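Local coordinates for protein yesU (Bacillus subtilis, PDB 1OQ1) that is of unknown function but adopts a galectin-like fold of two antiparallel beta-sheets, related to the concanavalin-type folds in which many members bind carbohydrates, at residues 50-55 against 105-110; 24-29 against 91-96; 46-51 against 121-126. All blocks are in the same frame, centred on the assembly; numbering follows the deposited sequence.

Contact 1. Residues 50-55 against 105-110; sequences HFVFWC and PEYHSG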
loop_
_atom_site.group_PDB
_atom_site.type_symbol
_atom_site.label_atom_id
_atom_site.label_comp_id
_atom_site.label_asym_id
_atom_site.label_seq_id
_atom_site.Cartn_x
_atom_site.Cartn_y
_atom_site.Cartn_z
ATOM N N HIS A 50 -15.392 -0.214 1.555
ATOM C CA HIS A 50 -13.972 -0.354 1.243
ATOM C C HIS A 50 -13.493 0.819 0.388
ATOM O O HIS A 50 -14.277 1.410 -0.362
ATOM C CB HIS A 50 -13.744 -1.683 0.521
ATOM C CG HIS A 50 -14.432 -2.844 1.175
ATOM N ND1 HIS A 50 -14.424 -3.039 2.537
ATOM C CD2 HIS A 50 -15.158 -3.861 0.653
ATOM C CE1 HIS A 50 -15.118 -4.125 2.830
ATOM N NE2 HIS A 50 -15.574 -4.644 1.703
ATOM N N PHE A 51 -12.211 1.155 0.485
ATOM C CA PHE A 51 -11.698 2.287 -0.278
ATOM C C PHE A 51 -10.217 2.198 -0.612
ATOM O O PHE A 51 -9.510 1.312 -0.147
ATOM C CB PHE A 51 -11.923 3.580 0.522
ATOM C CG PHE A 51 -11.039 3.708 1.748
ATOM C CD1 PHE A 51 -9.678 3.997 1.626
ATOM C CD2 PHE A 51 -11.566 3.530 3.021
ATOM C CE1 PHE A 51 -8.857 4.106 2.756
ATOM C CE2 PHE A 51 -10.750 3.636 4.160
ATOM C CZ PHE A 51 -9.392 3.926 4.021
ATOM N N VAL A 52 -9.775 3.133 -1.444
ATOM C CA VAL A 52 -8.368 3.279 -1.787
ATOM C C VAL A 52 -8.175 4.795 -1.741
ATOM O O VAL A 52 -8.894 5.539 -2.407
ATOM C CB VAL A 52 -8.021 2.754 -3.188
ATOM C CG1 VAL A 52 -6.523 2.925 -3.431
ATOM C CG2 VAL A 52 -8.403 1.280 -3.311
ATOM N N PHE A 53 -7.221 5.238 -0.928
ATOM C CA PHE A 53 -6.923 6.659 -0.736
ATOM C C PHE A 53 -5.562 6.910 -1.378
ATOM O O PHE A 53 -4.538 6.481 -0.853
ATOM C CB PHE A 53 -6.891 6.940 0.769
ATOM C CG PHE A 53 -6.797 8.395 1.133
ATOM C CD1 PHE A 53 -7.521 9.361 0.438
ATOM C CD2 PHE A 53 -6.030 8.789 2.225
ATOM C CE1 PHE A 53 -7.482 10.695 0.830
ATOM C CE2 PHE A 53 -5.986 10.124 2.627
ATOM C CZ PHE A 53 -6.714 11.077 1.928
ATOM N N TRP A 54 -5.561 7.607 -2.512
ATOM C CA TRP A 54 -4.334 7.859 -3.265
ATOM C C TRP A 54 -3.570 9.152 -3.039
ATOM O O TRP A 54 -4.156 10.225 -2.904
ATOM C CB TRP A 54 -4.608 7.812 -4.774
ATOM C CG TRP A 54 -5.197 6.559 -5.299
ATOM C CD1 TRP A 54 -6.525 6.290 -5.494
ATOM C CD2 TRP A 54 -4.483 5.399 -5.736
ATOM N NE1 TRP A 54 -6.678 5.034 -6.028
ATOM C CE2 TRP A 54 -5.441 4.463 -6.188
ATOM C CE3 TRP A 54 -3.124 5.058 -5.791
ATOM C CZ2 TRP A 54 -5.084 3.206 -6.689
ATOM C CZ3 TRP A 54 -2.766 3.803 -6.289
ATOM C CH2 TRP A 54 -3.746 2.894 -6.732
ATOM N N CYS A 55 -2.246 9.031 -3.037
ATOM C CA CYS A 55 -1.359 10.182 -2.954
ATOM C C CYS A 55 -1.373 10.629 -4.424
ATOM O O CYS A 55 -1.321 9.796 -5.329
ATOM C CB CYS A 55 0.043 9.735 -2.538
ATOM S SG CYS A 55 1.334 10.987 -2.731
ATOM N N PRO A 105 -12.410 -5.217 -7.710
ATOM C CA PRO A 105 -12.245 -5.583 -9.119
ATOM C C PRO A 105 -11.852 -4.429 -10.038
ATOM O O PRO A 105 -11.276 -4.649 -11.105
ATOM C CB PRO A 105 -13.604 -6.182 -9.477
ATOM C CG PRO A 105 -14.020 -6.821 -8.189
ATOM C CD PRO A 105 -13.685 -5.736 -7.184
ATOM N N GLU A 106 -12.161 -3.202 -9.628
ATOM C CA GLU A 106 -11.822 -2.030 -10.430
ATOM C C GLU A 106 -10.313 -1.836 -10.443
ATOM O O GLU A 106 -9.764 -1.200 -11.338
ATOM C CB GLU A 106 -12.477 -0.776 -9.852
ATOM C CG GLU A 106 -13.974 -0.896 -9.639
ATOM C CD GLU A 106 -14.544 0.285 -8.881
ATOM O OE1 GLU A 106 -13.855 0.791 -7.971
ATOM O OE2 GLU A 106 -15.684 0.696 -9.182
ATOM N N TYR A 107 -9.647 -2.402 -9.440
ATOM C CA TYR A 107 -8.206 -2.274 -9.311
ATOM C C TYR A 107 -7.420 -3.468 -9.836
ATOM O O TYR A 107 -6.362 -3.286 -10.427
ATOM C CB TYR A 107 -7.850 -2.009 -7.846
ATOM C CG TYR A 107 -8.543 -0.780 -7.309
ATOM C CD1 TYR A 107 -7.943 0.481 -7.387
ATOM C CD2 TYR A 107 -9.838 -0.862 -6.805
ATOM C CE1 TYR A 107 -8.628 1.631 -6.981
ATOM C CE2 TYR A 107 -10.528 0.270 -6.400
ATOM C CZ TYR A 107 -9.923 1.513 -6.494
ATOM O OH TYR A 107 -10.636 2.630 -6.127
ATOM N N HIS A 108 -7.926 -4.683 -9.639
ATOM C CA HIS A 108 -7.193 -5.848 -10.127
ATOM C C HIS A 108 -7.650 -6.376 -11.481
ATOM O O HIS A 108 -6.922 -7.135 -12.128
ATOM C CB HIS A 108 -7.193 -6.979 -9.076
ATOM C CG HIS A 108 -8.548 -7.525 -8.740
ATOM N ND1 HIS A 108 -9.347 -8.164 -9.664
ATOM C CD2 HIS A 108 -9.209 -7.595 -7.560
ATOM C CE1 HIS A 108 -10.439 -8.609 -9.067
ATOM N NE2 HIS A 108 -10.381 -8.278 -7.789
ATOM N N SER A 109 -8.835 -5.957 -11.916
ATOM C CA SER A 109 -9.389 -6.387 -13.198
ATOM C C SER A 109 -10.044 -5.221 -13.942
ATOM O O SER A 109 -11.120 -5.370 -14.530
ATOM C CB SER A 109 -10.424 -7.498 -12.976
ATOM O OG SER A 109 -9.853 -8.615 -12.311
ATOM N N GLY A 110 -9.389 -4.063 -13.915
ATOM C CA GLY A 110 -9.921 -2.885 -14.579
ATOM C C GLY A 110 -9.013 -2.421 -15.701
ATOM O O GLY A 110 -8.517 -3.242 -16.472
#
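Dispersion contacts centred on Tyr107 hold residues 50-55 against 105-110, and no hydrogen bond crosses between the two segments. The first is a CH-pi contact: Val52 CG2 sits over one face of the Tyr107 ring, 3.8 Å from its centroid and 22° off the normal. Its closest atom pair, Val52 CG2 to Tyr107 CZ at 3.5 Å, shows the methyl displaced toward the phenolic end. Val52 has CG1 anti to its backbone N (chi1 -179°), which turns CG2 to the tyrosine while CG1 lies over a face of the Trp54 indole, 3.2 Å above its plane.

The second kind is aromatic edge against aromatic edge. Trp54 CZ2 and Tyr107 CE1 approach to 3.9 Å, each near the plane of the other ring, with Tyr107 CE1 also 4.0 Å from Trp54 NE1.

Polar bonding is supplied from outside the pair. Tyr107 OH is hydrogen-bonded to Glu28 OE1, so the buried hydroxyl has a partner although its ring packs against apolar groups.

Phe81 of strand 76-86 meets both Trp54 and Tyr107, while strand 51-54 pairs with 26-29 and 199-205. Helix 105-108 thus packs over the face of the seven-stranded sheet that carries Val52 and Trp54; Phe51 and Phe53 point from the other face.

Contact 2. Residues 24-29 against 91-96; sequences DWRMEG and DLFDPS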
loop_
_atom_site.group_PDB
_atom_site.type_symbol
_atom_site.label_atom_id
_atom_site.label_comp_id
_atom_site.label_asym_id
_atom_site.label_seq_id
_atom_site.Cartn_x
_atom_site.Cartn_y
_atom_site.Cartn_z
ATOM N N ASP A 24 -4.662 17.383 -1.687
ATOM C CA ASP A 24 -4.959 16.899 -3.031
ATOM C C ASP A 24 -5.011 15.384 -3.194
ATOM O O ASP A 24 -4.921 14.882 -4.314
ATOM C CB ASP A 24 -3.949 17.470 -4.031
ATOM C CG ASP A 24 -4.124 18.960 -4.254
ATOM O OD1 ASP A 24 -5.208 19.369 -4.723
ATOM O OD2 ASP A 24 -3.177 19.721 -3.964
ATOM N N TRP A 25 -5.149 14.652 -2.095
ATOM C CA TRP A 25 -5.229 13.197 -2.186
ATOM C C TRP A 25 -6.602 12.814 -2.724
ATOM O O TRP A 25 -7.567 13.557 -2.552
ATOM C CB TRP A 25 -4.998 12.559 -0.815
ATOM C CG TRP A 25 -3.555 12.549 -0.409
ATOM C CD1 TRP A 25 -2.656 13.563 -0.559
ATOM C CD2 TRP A 25 -2.841 11.467 0.207
ATOM N NE1 TRP A 25 -1.425 13.181 -0.079
ATOM C CE2 TRP A 25 -1.510 11.899 0.396
ATOM C CE3 TRP A 25 -3.196 10.174 0.615
ATOM C CZ2 TRP A 25 -0.531 11.083 0.975
ATOM C CZ3 TRP A 25 -2.222 9.363 1.190
ATOM C CH2 TRP A 25 -0.905 9.822 1.364
ATOM N N ARG A 26 -6.688 11.664 -3.385
ATOM C CA ARG A 26 -7.960 11.222 -3.939
ATOM C C ARG A 26 -8.533 10.013 -3.225
ATOM O O ARG A 26 -7.939 8.933 -3.226
ATOM C CB ARG A 26 -7.823 10.915 -5.431
ATOM C CG ARG A 26 -7.553 12.136 -6.289
ATOM C CD ARG A 26 -8.004 11.900 -7.721
ATOM N NE ARG A 26 -7.735 13.049 -8.581
ATOM C CZ ARG A 26 -8.137 13.144 -9.845
ATOM N NH1 ARG A 26 -8.831 12.157 -10.398
ATOM N NH2 ARG A 26 -7.841 14.222 -10.557
HETATM N N MSE A 27 -9.699 10.212 -2.618
HETATM C CA MSE A 27 -10.390 9.157 -1.892
HETATM C C MSE A 27 -11.404 8.471 -2.801
HETATM O O MSE A 27 -12.317 9.112 -3.322
HETATM C CB MSE A 27 -11.101 9.751 -0.671
HETATM C CG MSE A 27 -11.989 8.778 0.097
HETATM SE SE MSE A 27 -11.038 7.285 0.887
HETATM C CE MSE A 27 -10.286 8.181 2.430
ATOM N N GLU A 28 -11.232 7.168 -2.999
ATOM C CA GLU A 28 -12.142 6.393 -3.838
ATOM C C GLU A 28 -12.834 5.373 -2.945
ATOM O O GLU A 28 -12.252 4.359 -2.571
ATOM C CB GLU A 28 -11.364 5.696 -4.965
ATOM C CG GLU A 28 -10.572 6.673 -5.837
ATOM C CD GLU A 28 -9.766 6.006 -6.945
ATOM O OE1 GLU A 28 -9.530 4.781 -6.883
ATOM O OE2 GLU A 28 -9.352 6.721 -7.881
ATOM N N GLY A 29 -14.084 5.649 -2.597
ATOM C CA GLY A 29 -14.804 4.742 -1.727
ATOM C C GLY A 29 -15.167 5.472 -0.451
ATOM O O GLY A 29 -14.756 6.619 -0.255
ATOM N N ASP A 91 -1.744 8.524 -16.720
ATOM C CA ASP A 91 -1.678 8.971 -15.337
ATOM C C ASP A 91 -2.895 8.335 -14.676
ATOM O O ASP A 91 -3.990 8.347 -15.243
ATOM C CB ASP A 91 -1.799 10.493 -15.261
ATOM C CG ASP A 91 -1.741 11.008 -13.841
ATOM O OD1 ASP A 91 -0.619 11.144 -13.303
ATOM O OD2 ASP A 91 -2.814 11.266 -13.256
ATOM N N LEU A 92 -2.722 7.789 -13.480
ATOM C CA LEU A 92 -3.833 7.135 -12.797
ATOM C C LEU A 92 -5.098 7.986 -12.687
ATOM O O LEU A 92 -6.196 7.455 -12.510
ATOM C CB LEU A 92 -3.407 6.706 -11.393
ATOM C CG LEU A 92 -4.250 5.582 -10.798
ATOM C CD1 LEU A 92 -4.003 4.297 -11.583
ATOM C CD2 LEU A 92 -3.880 5.379 -9.348
ATOM N N PHE A 93 -4.959 9.302 -12.795
ATOM C CA PHE A 93 -6.126 10.165 -12.668
ATOM C C PHE A 93 -6.573 10.810 -13.972
ATOM O O PHE A 93 -7.379 11.745 -13.971
ATOM C CB PHE A 93 -5.861 11.217 -11.593
ATOM C CG PHE A 93 -5.453 10.622 -10.274
ATOM C CD1 PHE A 93 -6.285 9.715 -9.621
ATOM C CD2 PHE A 93 -4.217 10.919 -9.712
ATOM C CE1 PHE A 93 -5.889 9.109 -8.430
ATOM C CE2 PHE A 93 -3.811 10.315 -8.518
ATOM C CZ PHE A 93 -4.651 9.409 -7.880
ATOM N N ASP A 94 -6.059 10.297 -15.085
ATOM C CA ASP A 94 -6.432 10.809 -16.398
ATOM C C ASP A 94 -7.921 10.523 -16.576
ATOM O O ASP A 94 -8.385 9.424 -16.283
ATOM C CB ASP A 94 -5.627 10.104 -17.490
ATOM C CG ASP A 94 -5.854 10.702 -18.864
ATOM O OD1 ASP A 94 -7.011 10.709 -19.333
ATOM O OD2 ASP A 94 -4.871 11.164 -19.479
ATOM N N PRO A 95 -8.692 11.510 -17.056
ATOM C CA PRO A 95 -10.134 11.316 -17.250
ATOM C C PRO A 95 -10.528 10.170 -18.188
ATOM O O PRO A 95 -11.663 9.693 -18.142
ATOM C CB PRO A 95 -10.601 12.684 -17.753
ATOM C CG PRO A 95 -9.389 13.225 -18.451
ATOM C CD PRO A 95 -8.273 12.849 -17.508
ATOM N N SER A 96 -9.592 9.716 -19.015
ATOM C CA SER A 96 -9.870 8.637 -19.959
ATOM C C SER A 96 -10.050 7.276 -19.294
ATOM O O SER A 96 -10.580 6.351 -19.904
ATOM C CB SER A 96 -8.760 8.538 -21.007
ATOM O OG SER A 96 -7.541 8.087 -20.437
#
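Arg26 runs across a face of the Phe93 ring, the two side chains lying side by side and running antiparallel, each tip beside the other's base. At its base, CB of Arg26 is 4.0 Å from Phe93 CE1, and CG keeps a similar separation from that same ring carbon. CD makes the definite ring contact: Arg26 CD is 3.4 Å from Phe93 CD1 and 3.8 Å from the ring centroid, 27° off the normal, a CH-pi contact. Because Arg26 is extended from CG to NE (chi3 -179°), the chain continues past the ring and over its root. Arg26 NE comes within 3.7 Å of Phe93 CG. At the end, Arg26 CZ lies 3.5 Å from Phe93 CB and Arg26 NH1 is 3.3 Å from that CB, which stands over one face of the guanidinium. The guanidinium and phenyl planes are inclined by 34°, so the two groups are not stacked in parallel.

In this galectin-like fold Arg26 belongs to strand 26-29, an outermost strand of the seven-stranded sheet, and Phe93 to the long loop that follows strand 76-86. That loop segment is shaped by a type I turn from Asp91 to Asp94. An Asx turn lies within it, Asp91 OD2 accepting from Phe93 N at 2.9 Å from above the carboxylate plane.

Glu28, two residues along the same strand, reaches the phenyl edge: its OE2 is 4.2 Å from Phe93 CE1. This carboxylate is also engaged outside the two segments, OE2 in a salt bridge with Arg100 NH2, OE1 in a hydrogen bond with Tyr107 OH. Leu92 O accepts from the same Arg100 NH2, bringing the loop backbone and the strand's Glu28 to one guanidinium nitrogen.

Contact 3. Residues 46-51 against 121-126; sequences QDEAHF and RRKYAE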
loop_
_atom_site.group_PDB
_atom_site.type_symbol
_atom_site.label_atom_id
_atom_site.label_comp_id
_atom_site.label_asym_id
_atom_site.label_seq_id
_atom_site.Cartn_x
_atom_site.Cartn_y
_atom_site.Cartn_z
ATOM N N GLN A 46 -19.362 2.900 6.497
ATOM C CA GLN A 46 -20.217 1.712 6.606
ATOM C C GLN A 46 -19.371 0.442 6.723
ATOM O O GLN A 46 -18.193 0.444 6.380
ATOM C CB GLN A 46 -21.133 1.586 5.388
ATOM C CG GLN A 46 -22.237 2.610 5.333
ATOM C CD GLN A 46 -23.309 2.232 4.336
ATOM O OE1 GLN A 46 -23.721 1.075 4.268
ATOM N NE2 GLN A 46 -23.774 3.203 3.565
ATOM N N ASP A 47 -19.987 -0.645 7.183
ATOM C CA ASP A 47 -19.278 -1.912 7.370
ATOM C C ASP A 47 -18.614 -2.525 6.140
ATOM O O ASP A 47 -17.685 -3.321 6.275
ATOM C CB ASP A 47 -20.207 -2.940 8.022
ATOM C CG ASP A 47 -20.281 -2.779 9.529
ATOM O OD1 ASP A 47 -21.096 -3.478 10.169
ATOM O OD2 ASP A 47 -19.515 -1.957 10.075
ATOM N N GLU A 48 -19.081 -2.174 4.948
ATOM C CA GLU A 48 -18.475 -2.705 3.733
ATOM C C GLU A 48 -18.037 -1.575 2.796
ATOM O O GLU A 48 -17.929 -1.762 1.581
ATOM C CB GLU A 48 -19.446 -3.642 3.008
ATOM C CG GLU A 48 -19.977 -4.811 3.849
ATOM C CD GLU A 48 -18.882 -5.619 4.542
ATOM O OE1 GLU A 48 -17.846 -5.916 3.912
ATOM O OE2 GLU A 48 -19.072 -5.975 5.725
ATOM N N ALA A 49 -17.780 -0.404 3.372
ATOM C CA ALA A 49 -17.357 0.760 2.596
ATOM C C ALA A 49 -15.849 0.750 2.349
ATOM O O ALA A 49 -15.120 1.606 2.857
ATOM C CB ALA A 49 -17.759 2.046 3.321
ATOM N N HIS A 50 -15.392 -0.214 1.555
ATOM C CA HIS A 50 -13.972 -0.354 1.243
ATOM C C HIS A 50 -13.493 0.819 0.388
ATOM O O HIS A 50 -14.277 1.410 -0.362
ATOM C CB HIS A 50 -13.744 -1.683 0.521
ATOM C CG HIS A 50 -14.432 -2.844 1.175
ATOM N ND1 HIS A 50 -14.424 -3.039 2.537
ATOM C CD2 HIS A 50 -15.158 -3.861 0.653
ATOM C CE1 HIS A 50 -15.118 -4.125 2.830
ATOM N NE2 HIS A 50 -15.574 -4.644 1.703
ATOM N N PHE A 51 -12.211 1.155 0.485
ATOM C CA PHE A 51 -11.698 2.287 -0.278
ATOM C C PHE A 51 -10.217 2.198 -0.612
ATOM O O PHE A 51 -9.510 1.312 -0.147
ATOM C CB PHE A 51 -11.923 3.580 0.522
ATOM C CG PHE A 51 -11.039 3.708 1.748
ATOM C CD1 PHE A 51 -9.678 3.997 1.626
ATOM C CD2 PHE A 51 -11.566 3.530 3.021
ATOM C CE1 PHE A 51 -8.857 4.106 2.756
ATOM C CE2 PHE A 51 -10.750 3.636 4.160
ATOM C CZ PHE A 51 -9.392 3.926 4.021
ATOM N N ARG A 121 -4.061 -8.681 7.331
ATOM C CA ARG A 121 -5.199 -9.263 6.628
ATOM C C ARG A 121 -6.039 -9.957 7.688
ATOM O O ARG A 121 -5.823 -11.132 7.984
ATOM C CB ARG A 121 -4.708 -10.273 5.592
ATOM C CG ARG A 121 -3.646 -9.713 4.659
ATOM C CD ARG A 121 -3.137 -10.768 3.686
ATOM N NE ARG A 121 -4.177 -11.216 2.765
ATOM C CZ ARG A 121 -4.747 -12.418 2.788
ATOM N NH1 ARG A 121 -4.388 -13.324 3.692
ATOM N NH2 ARG A 121 -5.678 -12.716 1.893
ATOM N N ARG A 122 -6.987 -9.220 8.265
ATOM C CA ARG A 122 -7.822 -9.757 9.332
ATOM C C ARG A 122 -9.317 -9.488 9.130
ATOM O O ARG A 122 -10.058 -9.347 10.100
ATOM C CB ARG A 122 -7.385 -9.148 10.674
ATOM C CG ARG A 122 -5.870 -9.029 10.867
ATOM C CD ARG A 122 -5.177 -10.387 10.977
ATOM N NE ARG A 122 -3.728 -10.243 10.833
ATOM C CZ ARG A 122 -2.905 -9.855 11.802
ATOM N NH1 ARG A 122 -3.374 -9.577 13.013
ATOM N NH2 ARG A 122 -1.608 -9.714 11.548
ATOM N N LYS A 123 -9.758 -9.422 7.879
ATOM C CA LYS A 123 -11.162 -9.161 7.577
ATOM C C LYS A 123 -12.036 -10.405 7.741
ATOM O O LYS A 123 -13.124 -10.330 8.312
ATOM C CB LYS A 123 -11.295 -8.619 6.146
ATOM C CG LYS A 123 -12.723 -8.547 5.601
ATOM C CD LYS A 123 -13.597 -7.565 6.378
ATOM C CE LYS A 123 -15.002 -7.520 5.784
ATOM N NZ LYS A 123 -15.880 -6.525 6.460
ATOM N N TYR A 124 -11.552 -11.543 7.248
ATOM C CA TYR A 124 -12.307 -12.796 7.316
ATOM C C TYR A 124 -11.662 -13.839 8.226
ATOM O O TYR A 124 -10.456 -13.804 8.466
ATOM C CB TYR A 124 -12.468 -13.370 5.906
ATOM C CG TYR A 124 -13.166 -12.432 4.944
ATOM C CD1 TYR A 124 -14.517 -12.116 5.104
ATOM C CD2 TYR A 124 -12.473 -11.850 3.880
ATOM C CE1 TYR A 124 -15.164 -11.240 4.226
ATOM C CE2 TYR A 124 -13.110 -10.973 2.997
ATOM C CZ TYR A 124 -14.454 -10.674 3.178
ATOM O OH TYR A 124 -15.082 -9.816 2.303
ATOM N N ALA A 125 -12.470 -14.774 8.717
ATOM C CA ALA A 125 -11.979 -15.825 9.604
ATOM C C ALA A 125 -10.802 -16.586 9.006
ATOM O O ALA A 125 -9.812 -16.851 9.691
ATOM C CB ALA A 125 -13.106 -16.795 9.936
ATOM N N GLU A 126 -10.907 -16.947 7.731
ATOM C CA GLU A 126 -9.828 -17.678 7.077
ATOM C C GLU A 126 -8.519 -16.901 7.125
ATOM O O GLU A 126 -7.447 -17.484 7.273
ATOM C CB GLU A 126 -10.180 -17.978 5.621
ATOM C CG GLU A 126 -11.132 -19.138 5.440
ATOM C CD GLU A 126 -11.334 -19.493 3.980
ATOM O OE1 GLU A 126 -11.955 -18.694 3.251
ATOM O OE2 GLU A 126 -10.862 -20.570 3.560
HETATM O O HOH W 1 -17.301 -9.035 2.937
#
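The edge of the His50 imidazole is turned to Lys123, whose NZ lies near the ring plane, 4.4 Å from His50 CE1. Over the centre of one His50 face is the carbonyl oxygen of Glu48, 3.5 Å above the plane. The Tyr124 ring carries CG of Lys123 over the centre of one of its faces, also at 3.5 Å, while a water lies in plane at its edge. That water is only weakly bonded to Glu48 OE1, and its unusually short separation from Tyr124 OH makes the bridge between them doubtful.

Lys123 supplies the direct link. Its CG is anti to the backbone N (chi1 169°) and the chain bends once, at chi2 (64°), before running straight to NZ. The ammonium meets the carboxylate of Glu48 astride its two oxygens: Lys123 NZ is 3.3 Å from Glu48 OE1 and equally far from Glu48 OE2. Both are weak hydrogen bonds within a salt bridge. The carboxylate arrives by a bend of its own, since Glu48 is folded at chi2 (-51°).

The junction joins the turn between strands 40-44 and 51-54, a type I turn from Gln46 to Ala49, to the connection between strand 112-122 and helix 125-128. Ala206, just beyond strand 199-205, serves both sides: its O accepts from Lys123 NZ and its N is hydrogen-bonded to His50 ND1.

Two acceptors, Asp47 O and Glu48 OE2, stand 3.0 Å apart without bonding, and Lys123 NZ is 3.7 Å from that carbonyl oxygen. The lysine's positive charge would probably ease their mutual repulsion; the long bonds to Glu48 suggest a surface link that is chiefly electrostatic.

In the fold
From the N terminus, the chain first supplies 24-29, whose partner 91-96 closes contact 2 across 61 intervening residues. Within that loop come 46-51 and 50-55, overlapping at His50 and Phe51, from which contacts 3 and 1 start. Their partners, 121-126 and 105-110, follow 91-96, so contact 2 crosses both others, while the loop of contact 1 lies within the span of contact 3. All three reach the seven-stranded sheet. Contacts 1 and 2, with centres about 10 Å apart, bring a helix and a loop onto neighbouring strands 51-54 and 26-29; contact 3, about 23 Å from contact 2 between centres, ties the turn before strand 51-54 to the connection between strand 112-122 and helix 125-128.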